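Local coordinates for biofilm growth-associated repressor (Xylella fastidiosa, PDB 3PQK), which represses transcription of its own operon by binding a palindromic AT-rich sequence that spans the -10 region of the blh promoter, at residues Met27-Leu32 with Gly58-Ser63; Leu32-Phe37 with Glu43-Ile48; Tyr77-Ala82 with Gln86-Leu91. All coordinates share one frame; numbering follows the deposited sequence.

Contact 1: residues Met27-Leu32 with Gly58-Ser63; sequences MLVCTL and GVLRES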
# COMPACT_ATOMS: atom_id res chain seq x y z
N MSE B 27 11.67 0.51 -4.52
CA MSE B 27 12.54 0.04 -5.62
C MSE B 27 13.17 -1.30 -5.21
O MSE B 27 13.11 -2.25 -5.97
CB MSE B 27 13.61 1.09 -5.95
CG MSE B 27 13.05 2.37 -6.55
SE MSE B 27 14.43 3.66 -7.06
CE MSE B 27 14.93 4.40 -5.42
N LEU B 28 13.58 -1.40 -3.94
CA LEU B 28 14.15 -2.62 -3.38
C LEU B 28 13.17 -3.78 -3.41
O LEU B 28 13.50 -4.82 -3.92
CB LEU B 28 14.67 -2.34 -1.95
CG LEU B 28 15.97 -1.53 -1.88
CD1 LEU B 28 16.25 -1.07 -0.47
CD2 LEU B 28 17.17 -2.34 -2.43
N VAL B 29 11.95 -3.62 -2.87
CA VAL B 29 10.97 -4.71 -2.85
C VAL B 29 10.51 -5.13 -4.24
O VAL B 29 10.44 -6.33 -4.53
CB VAL B 29 9.84 -4.54 -1.80
CG1 VAL B 29 10.42 -4.44 -0.38
CG2 VAL B 29 8.97 -3.33 -2.10
N CYS B 30 10.28 -4.17 -5.14
CA CYS B 30 9.91 -4.52 -6.51
C CYS B 30 11.03 -5.28 -7.23
O CYS B 30 10.75 -6.25 -7.93
CB CYS B 30 9.45 -3.30 -7.30
SG CYS B 30 7.68 -2.96 -7.13
N THR B 31 12.31 -4.89 -7.00
CA THR B 31 13.47 -5.59 -7.60
C THR B 31 13.51 -7.04 -7.10
O THR B 31 13.72 -7.97 -7.89
CB THR B 31 14.79 -4.84 -7.31
OG1 THR B 31 14.66 -3.47 -7.70
CG2 THR B 31 16.00 -5.47 -8.01
N LEU B 32 13.24 -7.24 -5.79
CA LEU B 32 13.26 -8.55 -5.14
C LEU B 32 12.14 -9.51 -5.50
O LEU B 32 12.23 -10.69 -5.23
CB LEU B 32 13.45 -8.44 -3.63
CG LEU B 32 14.77 -7.82 -3.15
CD1 LEU B 32 14.68 -7.53 -1.66
CD2 LEU B 32 15.98 -8.77 -3.40
N GLY B 58 17.96 -2.57 5.84
CA GLY B 58 17.95 -2.71 7.30
C GLY B 58 16.54 -2.52 7.82
O GLY B 58 16.00 -3.44 8.44
N VAL B 59 15.87 -1.42 7.42
CA VAL B 59 14.45 -1.13 7.75
C VAL B 59 13.53 -2.27 7.26
O VAL B 59 12.70 -2.75 8.02
CB VAL B 59 13.98 0.25 7.22
CG1 VAL B 59 12.46 0.43 7.40
CG2 VAL B 59 14.74 1.39 7.89
N LEU B 60 13.69 -2.73 6.02
CA LEU B 60 12.87 -3.80 5.41
C LEU B 60 13.05 -5.12 6.09
O LEU B 60 12.14 -5.94 6.10
CB LEU B 60 13.21 -3.93 3.90
CG LEU B 60 12.71 -2.80 2.99
CD1 LEU B 60 13.29 -2.95 1.58
CD2 LEU B 60 11.14 -2.74 2.95
N ARG B 61 14.27 -5.38 6.60
CA ARG B 61 14.61 -6.61 7.33
C ARG B 61 13.98 -6.55 8.70
O ARG B 61 13.37 -7.53 9.13
CB ARG B 61 16.14 -6.78 7.45
CG ARG B 61 16.73 -7.96 6.69
CD ARG B 61 18.20 -8.16 7.04
NE ARG B 61 18.48 -9.45 7.70
CZ ARG B 61 19.43 -9.62 8.62
NH1 ARG B 61 20.16 -8.60 9.03
NH2 ARG B 61 19.63 -10.82 9.16
N GLU B 62 14.09 -5.39 9.40
CA GLU B 62 13.48 -5.20 10.74
C GLU B 62 11.97 -5.38 10.63
O GLU B 62 11.36 -6.08 11.44
CB GLU B 62 13.72 -3.79 11.29
CG GLU B 62 15.16 -3.30 11.32
CD GLU B 62 15.98 -3.63 12.54
OE1 GLU B 62 16.78 -2.76 12.95
OE2 GLU B 62 15.86 -4.76 13.06
N SER B 63 11.38 -4.83 9.55
CA SER B 63 9.95 -4.93 9.30
C SER B 63 9.47 -6.33 8.90
O SER B 63 8.27 -6.56 8.81
CB SER B 63 9.51 -3.87 8.29
OG SER B 63 10.07 -2.62 8.68
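Leu60 reaches from helix 52-62 into the angle between Leu28 and Val29 on helix 23-33, and three aliphatic side chains make up the whole touching surface. One methyl does most of the work. CD1 of Leu60 lies 3.8 Å from CB of Leu28 and equally far, 3.8 Å, from CG1 of Val29. The second methyl of Leu60, CD2, meets only the valine across the contact, again 3.8 Å from Val29 CG1, so that this methyl of Val29 sits against both tips of the leucine fork. Leu60 gets there with CG opposite its carbonyl carbon (chi1 -72°), a torsion that carries the fork out toward helix 23-33. All three residues are buried; the CA atoms of Val29 and Leu60 are 8.5 Å apart, and side chains alone bridge the space. Away from this core segment 58-63 is looser, with Arg61 and Glu62 exposed. At the end of the helix Ser63 OG bonds to O of Val59 at 2.7 Å from above the carbonyl plane, while Ser63 N uses the same oxygen. This is core packing of the winged-helix domain: the last turn of helix 52-62, part of the predicted DNA-binding motif, rests on helix 23-33, whose Cys30 is joined by a disulfide to Cys96. Leu28 also touches Ile46 of helix 39-46, Val29 meets Ile65, and Leu60 continues onto Val66 of strand 66-69.

Contact 2: residues Leu32-Phe37 with Glu43-Ile48; sequences LVEGEF and EQQIGI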
# COMPACT_ATOMS: atom_id res chain seq x y z
N LEU B 32 13.24 -7.24 -5.79
CA LEU B 32 13.26 -8.55 -5.14
C LEU B 32 12.14 -9.51 -5.50
O LEU B 32 12.23 -10.69 -5.23
CB LEU B 32 13.45 -8.44 -3.63
CG LEU B 32 14.77 -7.82 -3.15
CD1 LEU B 32 14.68 -7.53 -1.66
CD2 LEU B 32 15.98 -8.77 -3.40
N VAL B 33 11.10 -9.01 -6.14
CA VAL B 33 9.99 -9.84 -6.65
C VAL B 33 10.58 -10.78 -7.73
O VAL B 33 10.22 -11.95 -7.81
CB VAL B 33 8.87 -8.92 -7.23
CG1 VAL B 33 7.88 -9.69 -8.10
CG2 VAL B 33 8.14 -8.19 -6.10
N GLU B 34 11.53 -10.26 -8.50
CA GLU B 34 12.22 -10.94 -9.59
C GLU B 34 13.24 -12.00 -9.14
O GLU B 34 13.54 -12.93 -9.91
CB GLU B 34 12.83 -9.92 -10.54
CG GLU B 34 11.74 -9.14 -11.27
CD GLU B 34 12.16 -7.86 -11.95
OE1 GLU B 34 13.37 -7.55 -11.97
OE2 GLU B 34 11.27 -7.18 -12.51
N GLY B 35 13.69 -11.93 -7.88
CA GLY B 35 14.61 -12.91 -7.33
C GLY B 35 15.51 -12.37 -6.24
O GLY B 35 15.37 -11.22 -5.83
N GLU B 36 16.43 -13.22 -5.78
CA GLU B 36 17.41 -12.91 -4.72
C GLU B 36 18.56 -12.13 -5.29
O GLU B 36 19.09 -12.52 -6.33
CB GLU B 36 17.96 -14.21 -4.09
CG GLU B 36 16.90 -15.15 -3.56
CD GLU B 36 17.38 -16.36 -2.77
OE1 GLU B 36 18.60 -16.49 -2.55
OE2 GLU B 36 16.52 -17.17 -2.36
N PHE B 37 18.96 -11.03 -4.64
CA PHE B 37 20.08 -10.23 -5.13
C PHE B 37 21.05 -9.87 -4.02
O PHE B 37 20.64 -9.68 -2.87
CB PHE B 37 19.60 -8.94 -5.82
CG PHE B 37 18.76 -9.19 -7.05
CD1 PHE B 37 19.37 -9.50 -8.27
CD2 PHE B 37 17.38 -9.17 -6.99
CE1 PHE B 37 18.59 -9.74 -9.41
CE2 PHE B 37 16.60 -9.40 -8.14
CZ PHE B 37 17.22 -9.69 -9.34
N GLU B 43 22.55 -2.36 -5.66
CA GLU B 43 23.14 -1.03 -5.86
C GLU B 43 23.20 -0.66 -7.34
O GLU B 43 22.86 0.47 -7.69
CB GLU B 43 24.54 -0.96 -5.23
CG GLU B 43 25.34 0.29 -5.57
CD GLU B 43 26.73 0.35 -4.96
OE1 GLU B 43 26.88 1.00 -3.90
OE2 GLU B 43 27.66 -0.26 -5.53
N GLN B 44 23.61 -1.60 -8.20
CA GLN B 44 23.72 -1.39 -9.64
C GLN B 44 22.38 -1.25 -10.32
O GLN B 44 22.20 -0.33 -11.12
CB GLN B 44 24.55 -2.50 -10.31
CG GLN B 44 26.02 -2.52 -9.87
CD GLN B 44 26.76 -1.24 -10.19
OE1 GLN B 44 26.89 -0.84 -11.35
NE2 GLN B 44 27.24 -0.57 -9.15
N GLN B 45 21.43 -2.15 -10.02
CA GLN B 45 20.09 -2.15 -10.63
C GLN B 45 19.20 -0.93 -10.24
O GLN B 45 18.35 -0.52 -11.03
CB GLN B 45 19.37 -3.46 -10.30
CG GLN B 45 18.30 -3.84 -11.32
CD GLN B 45 17.76 -5.24 -11.14
OE1 GLN B 45 18.46 -6.17 -10.72
NE2 GLN B 45 16.49 -5.44 -11.49
N ILE B 46 19.36 -0.40 -9.03
CA ILE B 46 18.50 0.67 -8.50
C ILE B 46 19.18 2.04 -8.52
O ILE B 46 18.50 3.06 -8.55
CB ILE B 46 17.97 0.24 -7.09
CG1 ILE B 46 17.00 -0.93 -7.20
CG2 ILE B 46 17.36 1.38 -6.27
CD1 ILE B 46 17.26 -1.98 -6.20
N GLY B 47 20.51 2.06 -8.56
CA GLY B 47 21.27 3.30 -8.60
C GLY B 47 21.30 4.03 -7.27
O GLY B 47 21.34 5.26 -7.25
N ILE B 48 21.27 3.28 -6.17
CA ILE B 48 21.36 3.81 -4.81
C ILE B 48 22.59 3.15 -4.16
O ILE B 48 22.70 1.92 -4.15
CB ILE B 48 20.04 3.55 -4.01
CG1 ILE B 48 18.79 4.27 -4.66
CG2 ILE B 48 20.18 3.88 -2.51
CD1 ILE B 48 18.67 5.83 -4.50
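In the winged-helix fold of this ArsR-family repressor, the turn leaving helix 23-33 faces helix 39-46, the first helix of the predicted helix-turn-helix, and Gln45 spans the gap at the surface. Its side chain runs out extended, with CG opposite the backbone N (chi1 -154°), and the terminal amide arrives between Glu34 and Phe37. The two ends of that amide meet different partners. NE2 comes to 3.8 Å from OE1 of Glu34, too far for a hydrogen bond, although the carboxylate and amide planes are only 19° apart; a loose electrostatic attraction is the most that this spacing suggests. The firmer partner of Glu34 is Tyr92 of helix 84-96, whose OH bonds to OE2 and probably helps to hold the carboxylate. Gly35, at a positive phi of 152°, ends the helical course and turns the chain toward Phe37, whose backbone pairs with Tyr77. Leu42 packs on the Phe37 side chain, while CD2 of Leu32 lies at the edge of its ring. Over one face of that ring, offset toward the rim, stands the oxygen of Gln45: the amide plane is perpendicular to the ring, and OE1 lies 3.8 Å from Phe37 CE1.

Contact 3: residues Tyr77-Ala82 with Gln86-Leu91; sequences YRLTEA and QLVNAL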
# COMPACT_ATOMS: atom_id res chain seq x y z
N TYR B 77 19.77 -11.12 -0.58
CA TYR B 77 18.54 -10.63 0.02
C TYR B 77 17.40 -11.18 -0.80
O TYR B 77 17.56 -11.40 -1.99
CB TYR B 77 18.51 -9.11 0.03
CG TYR B 77 19.55 -8.50 0.95
CD1 TYR B 77 19.20 -8.04 2.22
CD2 TYR B 77 20.86 -8.30 0.52
CE1 TYR B 77 20.13 -7.42 3.05
CE2 TYR B 77 21.80 -7.70 1.35
CZ TYR B 77 21.44 -7.27 2.61
OH TYR B 77 22.36 -6.65 3.43
N ARG B 78 16.28 -11.43 -0.17
CA ARG B 78 15.09 -11.98 -0.76
C ARG B 78 13.90 -11.51 0.08
O ARG B 78 14.07 -11.18 1.25
CB ARG B 78 15.14 -13.53 -0.74
CG ARG B 78 15.39 -14.17 0.64
CD ARG B 78 15.26 -15.68 0.63
NE ARG B 78 13.87 -16.11 0.80
CZ ARG B 78 13.39 -17.29 0.44
NH1 ARG B 78 14.17 -18.19 -0.15
NH2 ARG B 78 12.10 -17.58 0.63
N LEU B 79 12.73 -11.54 -0.52
CA LEU B 79 11.50 -11.21 0.15
C LEU B 79 11.15 -12.34 1.11
O LEU B 79 11.45 -13.50 0.85
CB LEU B 79 10.38 -11.10 -0.90
CG LEU B 79 10.40 -9.89 -1.81
CD1 LEU B 79 9.28 -10.00 -2.84
CD2 LEU B 79 10.25 -8.59 -1.01
N THR B 80 10.45 -12.02 2.19
CA THR B 80 9.99 -13.10 3.07
C THR B 80 8.73 -13.72 2.43
O THR B 80 8.25 -13.21 1.41
CB THR B 80 9.81 -12.64 4.50
OG1 THR B 80 8.83 -11.61 4.54
CG2 THR B 80 11.09 -12.16 5.13
N GLU B 81 8.25 -14.84 2.98
CA GLU B 81 7.06 -15.52 2.46
C GLU B 81 5.83 -15.15 3.30
O GLU B 81 4.74 -15.73 3.13
CB GLU B 81 7.29 -17.03 2.39
CG GLU B 81 8.22 -17.45 1.26
CD GLU B 81 8.33 -18.95 1.09
OE1 GLU B 81 9.00 -19.60 1.93
OE2 GLU B 81 7.74 -19.48 0.12
N ALA B 82 5.99 -14.12 4.14
CA ALA B 82 4.95 -13.60 5.02
C ALA B 82 3.87 -12.87 4.24
O ALA B 82 4.00 -12.63 3.03
CB ALA B 82 5.58 -12.66 6.04
N GLN B 86 2.59 -10.45 -0.27
CA GLN B 86 1.38 -10.40 -1.11
C GLN B 86 1.12 -8.95 -1.53
O GLN B 86 0.78 -8.69 -2.68
CB GLN B 86 0.15 -10.95 -0.34
CG GLN B 86 0.15 -12.47 -0.03
CD GLN B 86 -1.00 -12.90 0.90
OE1 GLN B 86 -2.08 -12.29 0.93
NE2 GLN B 86 -0.82 -13.95 1.69
N LEU B 87 1.37 -8.00 -0.63
CA LEU B 87 1.18 -6.59 -0.95
C LEU B 87 2.28 -6.14 -1.93
O LEU B 87 1.98 -5.45 -2.92
CB LEU B 87 1.15 -5.71 0.32
CG LEU B 87 1.10 -4.16 0.09
CD1 LEU B 87 -0.12 -3.75 -0.74
CD2 LEU B 87 1.13 -3.41 1.42
N VAL B 88 3.52 -6.56 -1.67
CA VAL B 88 4.69 -6.26 -2.52
C VAL B 88 4.39 -6.76 -3.94
O VAL B 88 4.53 -6.00 -4.90
CB VAL B 88 6.01 -6.85 -1.97
CG1 VAL B 88 7.15 -6.62 -2.96
CG2 VAL B 88 6.37 -6.24 -0.61
N ASN B 89 3.93 -8.03 -4.06
CA ASN B 89 3.57 -8.62 -5.34
C ASN B 89 2.48 -7.82 -6.09
O ASN B 89 2.56 -7.69 -7.31
CB ASN B 89 3.16 -10.09 -5.15
CG ASN B 89 4.34 -11.04 -5.13
OD1 ASN B 89 4.55 -11.79 -4.18
ND2 ASN B 89 5.15 -11.02 -6.18
N ALA B 90 1.50 -7.23 -5.36
CA ALA B 90 0.44 -6.40 -5.94
C ALA B 90 0.97 -5.06 -6.40
O ALA B 90 0.57 -4.59 -7.45
CB ALA B 90 -0.69 -6.18 -4.94
N LEU B 91 1.87 -4.44 -5.62
CA LEU B 91 2.49 -3.17 -5.99
C LEU B 91 3.35 -3.37 -7.26
O LEU B 91 3.38 -2.49 -8.13
CB LEU B 91 3.39 -2.63 -4.85
CG LEU B 91 2.70 -2.15 -3.57
CD1 LEU B 91 3.71 -2.06 -2.42
CD2 LEU B 91 2.00 -0.77 -3.78
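A strand packs against a helix here through a single apolar pair, where the second strand of the wing, 76-79, gives way to the connection into helix 84-96. The pair is Leu79, the last residue of the strand, and Val88, in the second turn of the helix. Val88 lies alongside the leucine fork, and its CG1 is the nearer methyl, 4.0 Å from Leu79 CD1 and 4.2 Å from Leu79 CD2. With CG1 opposite the backbone N of Val88 (chi1 174°), that branch comes closest to the leucine. The two side chains approach at a slant, and the CA atoms of Leu79 and Val88 are 8.8 Å apart, a spacing filled by the leucine fork and the valine methyl. Closer to the turn the segments meet only loosely. O of Ala82 lies 4.2 Å from N of Gln86, beyond hydrogen-bonding range, and the methyl of Ala82 is directed away from the helix. This end is exposed, and the polar head of Gln86 is occupied nearby, OE1 accepting a hydrogen bond from NZ of Lys83. Arg78, on the same strand as Leu79, makes a salt bridge to Glu67 of the adjoining strand and a long one to Glu81. Helix 23-33 closes the apolar side of the contact, with Leu32 against Leu79 and both Val29 and Val33 against Val88. From there helix 84-96 reaches two further neighbours: Leu87 packs on Leu16, Leu17 and Leu20 of helix 3-20, and across the dimer interface it meets Leu91 of the second subunit.

How the contacts relate
All three contacts lie in one ArsR-type winged-helix domain and converge on helix 23-33. Contacts 1 and 2 both use that helix and share Leu32; their centres are about 10 Å apart, and contact 2 is nested along the chain within the loop closed by contact 1. Contact 3 follows in series, its centre about 9 Å from that of contact 1 and about 14 Å from that of contact 2. Contacts 1 and 3 touch through side chains of helix 23-33, contacts 2 and 3 through the backbone beside the strand. The predicted DNA-binding helices, the wing and the dimer-forming helix 84-96 are thus connected through helix 23-33, with contact 1 in the core and contact 2 at the surface.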